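Local atomic coordinates of alpha-catenin-like protein hmp-1 (Caenorhabditis elegans, PDB entry 5H5M), a protein that works in the cadherin-catenin complex of adherens junctions, where it binds actin filaments and is required for cell migration and shape changes in body enclosure and elongation. Residues R40-S45 and A64-L69; E56-K61 and L111-V116. One frame throughout, in Å; residues are numbered along the deposited sequence.

Both contacts belong to one helical bundle in the M domain of this vinculin-family protein, and helix 56-80 takes part in each. In interaction 1 it runs antiparallel to helix 27-49; in interaction 2, nearer its start, it faces helix 92-122. The two centres lie about 12 Å apart, and they meet directly where Ser45 OG of interaction 1 rests 3.5 Å from Leu111 CD1 of interaction 2, a packing contact that brings helix 92-122 against helix 27-49. Interaction 1 is a small, mostly buried seam of aliphatic side chains, a cysteine and a serine. Interaction 2, closer to the centre of the chain, is an arginine laid over a helix backbone.

Interaction 1: R40-S45 and A64-L69; sequences RIVSGS and AECNNL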
ATOM      1  N   ARG A  40       0.826 -23.063  -9.817  1.00 31.51           N
ATOM      2  CA  ARG A  40       1.123 -21.771 -10.431  1.00 40.21           C
ATOM      3  C   ARG A  40       0.631 -20.636  -9.543  1.00 38.94           C
ATOM      4  O   ARG A  40       1.257 -19.577  -9.466  1.00 35.66           O
ATOM      5  CB  ARG A  40       0.502 -21.666 -11.826  1.00 34.20           C
ATOM      6  CG  ARG A  40       1.207 -22.512 -12.876  1.00 34.49           C
ATOM      7  CD  ARG A  40       0.788 -22.130 -14.289  1.00 36.52           C
ATOM      8  NE  ARG A  40      -0.593 -22.507 -14.584  1.00 46.62           N
ATOM      9  CZ  ARG A  40      -0.967 -23.714 -14.998  1.00 54.93           C
ATOM     10  NH1 ARG A  40      -0.065 -24.673 -15.161  1.00 62.39           N
ATOM     11  NH2 ARG A  40      -2.245 -23.965 -15.244  1.00 52.63           N
ATOM     12  N   ILE A  41      -0.495 -20.867  -8.875  1.00 39.70           N
ATOM     13  CA  ILE A  41      -1.017 -19.929  -7.889  1.00 34.17           C
ATOM     14  C   ILE A  41      -0.054 -19.819  -6.708  1.00 37.16           C
ATOM     15  O   ILE A  41       0.286 -18.721  -6.267  1.00 36.79           O
ATOM     16  CB  ILE A  41      -2.413 -20.359  -7.385  1.00 27.78           C
ATOM     17  CG1 ILE A  41      -3.423 -20.332  -8.534  1.00 29.46           C
ATOM     18  CG2 ILE A  41      -2.878 -19.469  -6.250  1.00 24.86           C
ATOM     19  CD1 ILE A  41      -4.817 -20.755  -8.131  1.00 30.11           C
ATOM     20  N   VAL A  42       0.393 -20.969  -6.213  1.00 36.39           N
ATOM     21  CA  VAL A  42       1.292 -21.012  -5.067  1.00 31.36           C
ATOM     22  C   VAL A  42       2.638 -20.366  -5.392  1.00 30.18           C
ATOM     23  O   VAL A  42       3.189 -19.625  -4.575  1.00 28.74           O
ATOM     24  CB  VAL A  42       1.507 -22.460  -4.584  1.00 36.43           C
ATOM     25  CG1 VAL A  42       2.581 -22.518  -3.503  1.00 36.48           C
ATOM     26  CG2 VAL A  42       0.197 -23.044  -4.075  1.00 33.28           C
ATOM     27  N   SER A  43       3.155 -20.630  -6.590  1.00 29.14           N
ATOM     28  CA  SER A  43       4.431 -20.049  -7.011  1.00 29.73           C
ATOM     29  C   SER A  43       4.362 -18.530  -7.084  1.00 30.21           C
ATOM     30  O   SER A  43       5.244 -17.835  -6.578  1.00 28.69           O
ATOM     31  CB  SER A  43       4.866 -20.614  -8.363  1.00 33.06           C
ATOM     32  OG  SER A  43       5.351 -21.938  -8.219  1.00 52.39           O
ATOM     33  N   GLY A  44       3.308 -18.017  -7.712  1.00 35.42           N
ATOM     34  CA  GLY A  44       3.116 -16.584  -7.826  1.00 33.15           C
ATOM     35  C   GLY A  44       2.908 -15.934  -6.472  1.00 32.58           C
ATOM     36  O   GLY A  44       3.393 -14.830  -6.221  1.00 34.94           O
ATOM     37  N   SER A  45       2.185 -16.624  -5.597  1.00 26.99           N
ATOM     38  CA  SER A  45       1.943 -16.136  -4.243  1.00 25.60           C
ATOM     39  C   SER A  45       3.241 -16.067  -3.447  1.00 23.19           C
ATOM     40  O   SER A  45       3.415 -15.188  -2.609  1.00 26.17           O
ATOM     41  CB  SER A  45       0.932 -17.028  -3.522  1.00 24.09           C
ATOM     42  OG  SER A  45      -0.342 -16.956  -4.138  1.00 22.24           O
ATOM     43  N   ALA A  64       0.871 -19.935   4.768  1.00 35.55           N
ATOM     44  CA  ALA A  64      -0.061 -20.864   5.404  1.00 31.70           C
ATOM     45  C   ALA A  64      -1.261 -21.188   4.510  1.00 31.59           C
ATOM     46  O   ALA A  64      -1.661 -22.347   4.396  1.00 31.81           O
ATOM     47  CB  ALA A  64      -0.535 -20.299   6.732  1.00 29.88           C
ATOM     48  N   GLU A  65      -1.830 -20.165   3.876  1.00 25.19           N
ATOM     49  CA  GLU A  65      -3.000 -20.354   3.029  1.00 28.61           C
ATOM     50  C   GLU A  65      -2.669 -21.101   1.742  1.00 30.06           C
ATOM     51  O   GLU A  65      -3.538 -21.747   1.159  1.00 36.47           O
ATOM     52  CB  GLU A  65      -3.649 -19.010   2.694  1.00 35.07           C
ATOM     53  CG  GLU A  65      -4.539 -18.467   3.802  1.00 55.32           C
ATOM     54  CD  GLU A  65      -5.666 -19.417   4.167  1.00 58.57           C
ATOM     55  OE1 GLU A  65      -6.192 -20.102   3.265  1.00 56.80           O
ATOM     56  OE2 GLU A  65      -6.027 -19.479   5.361  1.00 69.67           O
ATOM     57  N   CYS A  66      -1.420 -21.012   1.297  1.00 24.36           N
ATOM     58  CA  CYS A  66      -0.987 -21.794   0.144  1.00 34.09           C
ATOM     59  C   CYS A  66      -0.993 -23.279   0.477  1.00 32.36           C
ATOM     60  O   CYS A  66      -1.418 -24.103  -0.331  1.00 42.52           O
ATOM     61  CB  CYS A  66       0.404 -21.362  -0.322  1.00 33.37           C
ATOM     62  SG  CYS A  66       0.420 -19.801  -1.212  1.00 27.97           S
ATOM     63  N   ASN A  67      -0.521 -23.611   1.675  1.00 39.80           N
ATOM     64  CA  ASN A  67      -0.511 -24.992   2.135  1.00 40.81           C
ATOM     65  C   ASN A  67      -1.927 -25.513   2.346  1.00 40.04           C
ATOM     66  O   ASN A  67      -2.217 -26.673   2.064  1.00 45.19           O
ATOM     67  CB  ASN A  67       0.300 -25.123   3.426  1.00 37.14           C
ATOM     68  CG  ASN A  67       1.769 -24.811   3.223  1.00 46.16           C
ATOM     69  OD1 ASN A  67       2.298 -24.961   2.122  1.00 50.57           O
ATOM     70  ND2 ASN A  67       2.438 -24.379   4.288  1.00 41.87           N
ATOM     71  N   ASN A  68      -2.805 -24.646   2.841  1.00 38.97           N
ATOM     72  CA  ASN A  68      -4.205 -25.005   3.030  1.00 37.23           C
ATOM     73  C   ASN A  68      -4.907 -25.239   1.694  1.00 38.37           C
ATOM     74  O   ASN A  68      -5.722 -26.152   1.560  1.00 38.56           O
ATOM     75  CB  ASN A  68      -4.940 -23.924   3.827  1.00 27.65           C
ATOM     76  CG  ASN A  68      -4.383 -23.747   5.233  1.00 35.11           C
ATOM     77  OD1 ASN A  68      -3.749 -24.648   5.785  1.00 37.82           O
ATOM     78  ND2 ASN A  68      -4.627 -22.581   5.821  1.00 36.05           N
ATOM     79  N   LEU A  69      -4.580 -24.408   0.708  1.00 30.24           N
ATOM     80  CA  LEU A  69      -5.145 -24.542  -0.629  1.00 26.05           C
ATOM     81  C   LEU A  69      -4.725 -25.861  -1.282  1.00 31.36           C
ATOM     82  O   LEU A  69      -5.541 -26.527  -1.922  1.00 34.46           O
ATOM     83  CB  LEU A  69      -4.727 -23.361  -1.505  1.00 25.15           C
ATOM     84  CG  LEU A  69      -5.255 -23.352  -2.941  1.00 31.76           C
ATOM     85  CD1 LEU A  69      -6.765 -23.548  -2.968  1.00 30.72           C
ATOM     86  CD2 LEU A  69      -4.868 -22.054  -3.634  1.00 35.61           C
TER
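Cys66 reaches across to helix 27-49 between Val42 and Ser45, and its side chain can be followed outward. Cys66 CB sits 4.0 Å from Val42 CG1 and almost as near Val42 CG2, so the fork of the valine straddles it. From there SG is set beside the cysteine's own backbone N (chi1 -75°), a turn that carries the sulfur along to Ser45, where it lies 3.6 Å from Ser45 CB. The sulfur also comes within 4.1 Å of Val42 CA, which brings it close to the backbone of the facing helix.

The Ser45 hydroxyl is engaged within its own helix: OG bonds to Ile41 O at 2.8 Å, coming from above the carbonyl plane, 40° out of it. Ser45 N binds the same oxygen from the opposite face, so two donors grip Ile41 O. An alanine at Ser45 would keep the CB that touches the sulfur but would probably leave Ile41 O with the backbone N alone of these two donors.

One turn further along helix 56-80, Leu69 CD2 meets Ile41 CG2 at 4.2 Å, the two side chains crossing at about a right angle. Phe14 of helix 6-17 touches both of them, while Leu111 of helix 92-122 lies against Ser45.

The axes of the two short segments approach to 10.2 Å at 175°, nearly exactly antiparallel. This is antiparallel packing of neighbouring helices, with helices 6-17 and 92-122 also touching these side chains, as in the four-helix bundles of the vinculin/alpha-catenin family.

Interaction 2: E56-K61 and L111-V116; sequences ENRKQK and LRRAIV
Arg113 and Ala114 receive the side chain of Arg58, which comes over from helix 56-80 and lies across the backbone joining them. Just before them in the segment, Leu111 packs against Ile48 of helix 27-49.

At Arg113 it is the root of the side chain that makes the contact: CB sits 3.6 Å from Arg58 NE, over one face of the guanidinium and offset toward its rim. Beyond CB the chain of Arg113 runs extended from CG to NE and crosses Arg58 at about a right angle, with CD 4.0 Å from Arg58 NH2. The two guanidinium planes are 80° apart, so the groups do not stack. The end of Arg113 leads on to helix 237-260, where NE forms a salt bridge with Asp239.

Ala114 follows, its N only 3.5 Å from Arg58 CD and its CB 4.1 Å from the same methylene. Arg58 leaves its helix with CG anti to the backbone N (chi1 -164°) and then bends at chi3 (-93°), which brings the guanidinium from Ala114 over Arg113 CB. One turn past Arg113, Asp117 takes Arg58 NH1 in a salt bridge.

Arg58 NH2 and Arg113 NH1 come within 4.8 Å, a like-charged approach probably offset because each guanidinium has its own acid, Asp117 on helix 92-122 for Arg58 and Asp239 on helix 237-260 for Arg113. The contact itself thus rests on van der Waals contact of the Arg58 CD methylene and guanidinium face with the 113-114 backbone, Arg113 CB and the Ala114 methyl.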
ATOM      1  N   GLU A  56       6.399  -9.320   7.507  1.00 39.41           N
ATOM      2  CA  GLU A  56       6.549 -10.692   7.987  1.00 38.11           C
ATOM      3  C   GLU A  56       5.227 -11.394   8.283  1.00 41.29           C
ATOM      4  O   GLU A  56       5.029 -12.543   7.892  1.00 47.96           O
ATOM      5  CB  GLU A  56       7.427 -10.714   9.241  1.00 34.96           C
ATOM      6  CG  GLU A  56       7.608 -12.097   9.852  1.00 45.48           C
ATOM      7  CD  GLU A  56       8.352 -13.058   8.939  1.00 64.40           C
ATOM      8  OE1 GLU A  56       9.053 -12.594   8.014  1.00 68.85           O
ATOM      9  OE2 GLU A  56       8.235 -14.284   9.149  1.00 77.75           O
ATOM     10  N   ASN A  57       4.327 -10.708   8.977  1.00 36.59           N
ATOM     11  CA  ASN A  57       3.078 -11.320   9.405  1.00 37.85           C
ATOM     12  C   ASN A  57       2.146 -11.622   8.230  1.00 39.14           C
ATOM     13  O   ASN A  57       1.429 -12.620   8.244  1.00 40.03           O
ATOM     14  CB  ASN A  57       2.387 -10.426  10.437  1.00 52.66           C
ATOM     15  CG  ASN A  57       0.956 -10.847  10.719  1.00 63.51           C
ATOM     16  OD1 ASN A  57       0.020 -10.389  10.063  1.00 71.65           O
ATOM     17  ND2 ASN A  57       0.781 -11.738  11.689  1.00 60.06           N
ATOM     18  N   ARG A  58       2.175 -10.777   7.203  1.00 41.28           N
ATOM     19  CA  ARG A  58       1.362 -11.021   6.016  1.00 40.37           C
ATOM     20  C   ARG A  58       2.013 -12.098   5.151  1.00 38.32           C
ATOM     21  O   ARG A  58       1.332 -12.862   4.468  1.00 37.32           O
ATOM     22  CB  ARG A  58       1.160  -9.730   5.216  1.00 31.64           C
ATOM     23  CG  ARG A  58       0.029  -9.817   4.197  1.00 24.64           C
ATOM     24  CD  ARG A  58      -0.607  -8.460   3.935  1.00 22.02           C
ATOM     25  NE  ARG A  58      -1.758  -8.211   4.798  1.00 30.93           N
ATOM     26  CZ  ARG A  58      -1.945  -7.099   5.501  1.00 38.60           C
ATOM     27  NH1 ARG A  58      -1.058  -6.117   5.446  1.00 46.01           N
ATOM     28  NH2 ARG A  58      -3.026  -6.967   6.256  1.00 66.83           N
ATOM     29  N   LYS A  59       3.339 -12.150   5.195  1.00 37.44           N
ATOM     30  CA  LYS A  59       4.112 -13.182   4.516  1.00 38.77           C
ATOM     31  C   LYS A  59       3.719 -14.579   4.993  1.00 37.62           C
ATOM     32  O   LYS A  59       3.531 -15.488   4.190  1.00 25.65           O
ATOM     33  CB  LYS A  59       5.606 -12.944   4.746  1.00 42.04           C
ATOM     34  CG  LYS A  59       6.528 -14.017   4.204  1.00 43.56           C
ATOM     35  CD  LYS A  59       7.947 -13.795   4.717  1.00 49.51           C
ATOM     36  CE  LYS A  59       8.942 -14.724   4.045  1.00 62.03           C
ATOM     37  NZ  LYS A  59       8.549 -16.153   4.185  1.00 71.11           N
ATOM     38  N   GLN A  60       3.584 -14.744   6.304  1.00 34.95           N
ATOM     39  CA  GLN A  60       3.278 -16.053   6.868  1.00 35.46           C
ATOM     40  C   GLN A  60       1.834 -16.473   6.603  1.00 33.43           C
ATOM     41  O   GLN A  60       1.546 -17.662   6.479  1.00 30.16           O
ATOM     42  CB  GLN A  60       3.568 -16.072   8.372  1.00 32.45           C
ATOM     43  CG  GLN A  60       5.059 -16.000   8.743  1.00 54.99           C
ATOM     44  CD  GLN A  60       5.948 -17.000   7.992  1.00 64.34           C
ATOM     45  OE1 GLN A  60       5.485 -18.027   7.485  1.00 61.55           O
ATOM     46  NE2 GLN A  60       7.241 -16.694   7.927  1.00 66.42           N
ATOM     47  N   LYS A  61       0.926 -15.504   6.512  1.00 34.72           N
ATOM     48  CA  LYS A  61      -0.465 -15.819   6.206  1.00 30.10           C
ATOM     49  C   LYS A  61      -0.583 -16.364   4.789  1.00 35.14           C
ATOM     50  O   LYS A  61      -1.328 -17.314   4.535  1.00 43.74           O
ATOM     51  CB  LYS A  61      -1.359 -14.588   6.376  1.00 33.34           C
ATOM     52  CG  LYS A  61      -1.608 -14.207   7.824  1.00 40.87           C
ATOM     53  CD  LYS A  61      -2.558 -13.027   7.935  1.00 55.64           C
ATOM     54  CE  LYS A  61      -1.796 -11.712   7.916  1.00 59.29           C
ATOM     55  NZ  LYS A  61      -2.573 -10.587   8.504  1.00 60.48           N
ATOM     56  N   LEU A 111      -3.093 -11.618  -0.521  1.00 20.76           N
ATOM     57  CA  LEU A 111      -2.260 -11.138  -1.618  1.00 20.32           C
ATOM     58  C   LEU A 111      -2.580  -9.684  -1.953  1.00 27.70           C
ATOM     59  O   LEU A 111      -1.670  -8.869  -2.132  1.00 23.34           O
ATOM     60  CB  LEU A 111      -2.443 -12.014  -2.860  1.00 19.64           C
ATOM     61  CG  LEU A 111      -2.003 -13.477  -2.744  1.00 24.01           C
ATOM     62  CD1 LEU A 111      -2.585 -14.299  -3.880  1.00 19.56           C
ATOM     63  CD2 LEU A 111      -0.482 -13.590  -2.718  1.00 22.51           C
ATOM     64  N   ARG A 112      -3.872  -9.369  -2.042  1.00 18.70           N
ATOM     65  CA  ARG A 112      -4.307  -8.014  -2.358  1.00 18.83           C
ATOM     66  C   ARG A 112      -3.762  -7.032  -1.329  1.00 24.29           C
ATOM     67  O   ARG A 112      -3.275  -5.960  -1.679  1.00 26.49           O
ATOM     68  CB  ARG A 112      -5.839  -7.915  -2.414  1.00 19.87           C
ATOM     69  CG  ARG A 112      -6.497  -8.695  -3.549  1.00 25.68           C
ATOM     70  CD  ARG A 112      -6.079  -8.205  -4.933  1.00 34.20           C
ATOM     71  NE  ARG A 112      -7.053  -7.277  -5.507  1.00 35.59           N
ATOM     72  CZ  ARG A 112      -6.940  -5.954  -5.465  1.00 49.05           C
ATOM     73  NH1 ARG A 112      -5.888  -5.395  -4.878  1.00 66.83           N
ATOM     74  NH2 ARG A 112      -7.878  -5.188  -6.011  1.00 32.07           N
ATOM     75  N   ARG A 113      -3.833  -7.417  -0.058  1.00 23.10           N
ATOM     76  CA  ARG A 113      -3.425  -6.534   1.025  1.00 25.97           C
ATOM     77  C   ARG A 113      -1.907  -6.473   1.157  1.00 29.37           C
ATOM     78  O   ARG A 113      -1.366  -5.536   1.748  1.00 24.02           O
ATOM     79  CB  ARG A 113      -4.067  -6.974   2.342  1.00 22.83           C
ATOM     80  CG  ARG A 113      -5.567  -6.717   2.377  1.00 23.76           C
ATOM     81  CD  ARG A 113      -6.184  -7.011   3.733  1.00 24.58           C
ATOM     82  NE  ARG A 113      -7.613  -6.699   3.741  1.00 30.11           N
ATOM     83  CZ  ARG A 113      -8.375  -6.699   4.829  1.00 35.08           C
ATOM     84  NH1 ARG A 113      -7.848  -6.993   6.010  1.00 44.13           N
ATOM     85  NH2 ARG A 113      -9.665  -6.404   4.738  1.00 32.07           N
ATOM     86  N   ALA A 114      -1.222  -7.469   0.600  1.00 19.83           N
ATOM     87  CA  ALA A 114       0.232  -7.426   0.523  1.00 21.33           C
ATOM     88  C   ALA A 114       0.648  -6.331  -0.453  1.00 19.15           C
ATOM     89  O   ALA A 114       1.622  -5.613  -0.224  1.00 24.87           O
ATOM     90  CB  ALA A 114       0.798  -8.777   0.094  1.00 17.94           C
ATOM     91  N   ILE A 115      -0.101  -6.211  -1.545  1.00 16.93           N
ATOM     92  CA  ILE A 115       0.134  -5.153  -2.519  1.00 21.01           C
ATOM     93  C   ILE A 115      -0.233  -3.793  -1.916  1.00 18.12           C
ATOM     94  O   ILE A 115       0.480  -2.806  -2.104  1.00 19.24           O
ATOM     95  CB  ILE A 115      -0.658  -5.409  -3.830  1.00 21.86           C
ATOM     96  CG1 ILE A 115       0.225  -6.119  -4.863  1.00 21.07           C
ATOM     97  CG2 ILE A 115      -1.176  -4.112  -4.428  1.00 23.31           C
ATOM     98  CD1 ILE A 115       0.827  -7.432  -4.393  1.00 19.65           C
ATOM     99  N   VAL A 116      -1.331  -3.751  -1.169  1.00 24.27           N
ATOM    100  CA  VAL A 116      -1.754  -2.512  -0.522  1.00 28.18           C
ATOM    101  C   VAL A 116      -0.736  -2.078   0.536  1.00 23.70           C
ATOM    102  O   VAL A 116      -0.528  -0.881   0.742  1.00 27.02           O
ATOM    103  CB  VAL A 116      -3.154  -2.654   0.105  1.00 22.35           C
ATOM    104  CG1 VAL A 116      -3.559  -1.380   0.820  1.00 21.34           C
ATOM    105  CG2 VAL A 116      -4.171  -2.991  -0.972  1.00 19.74           C
TER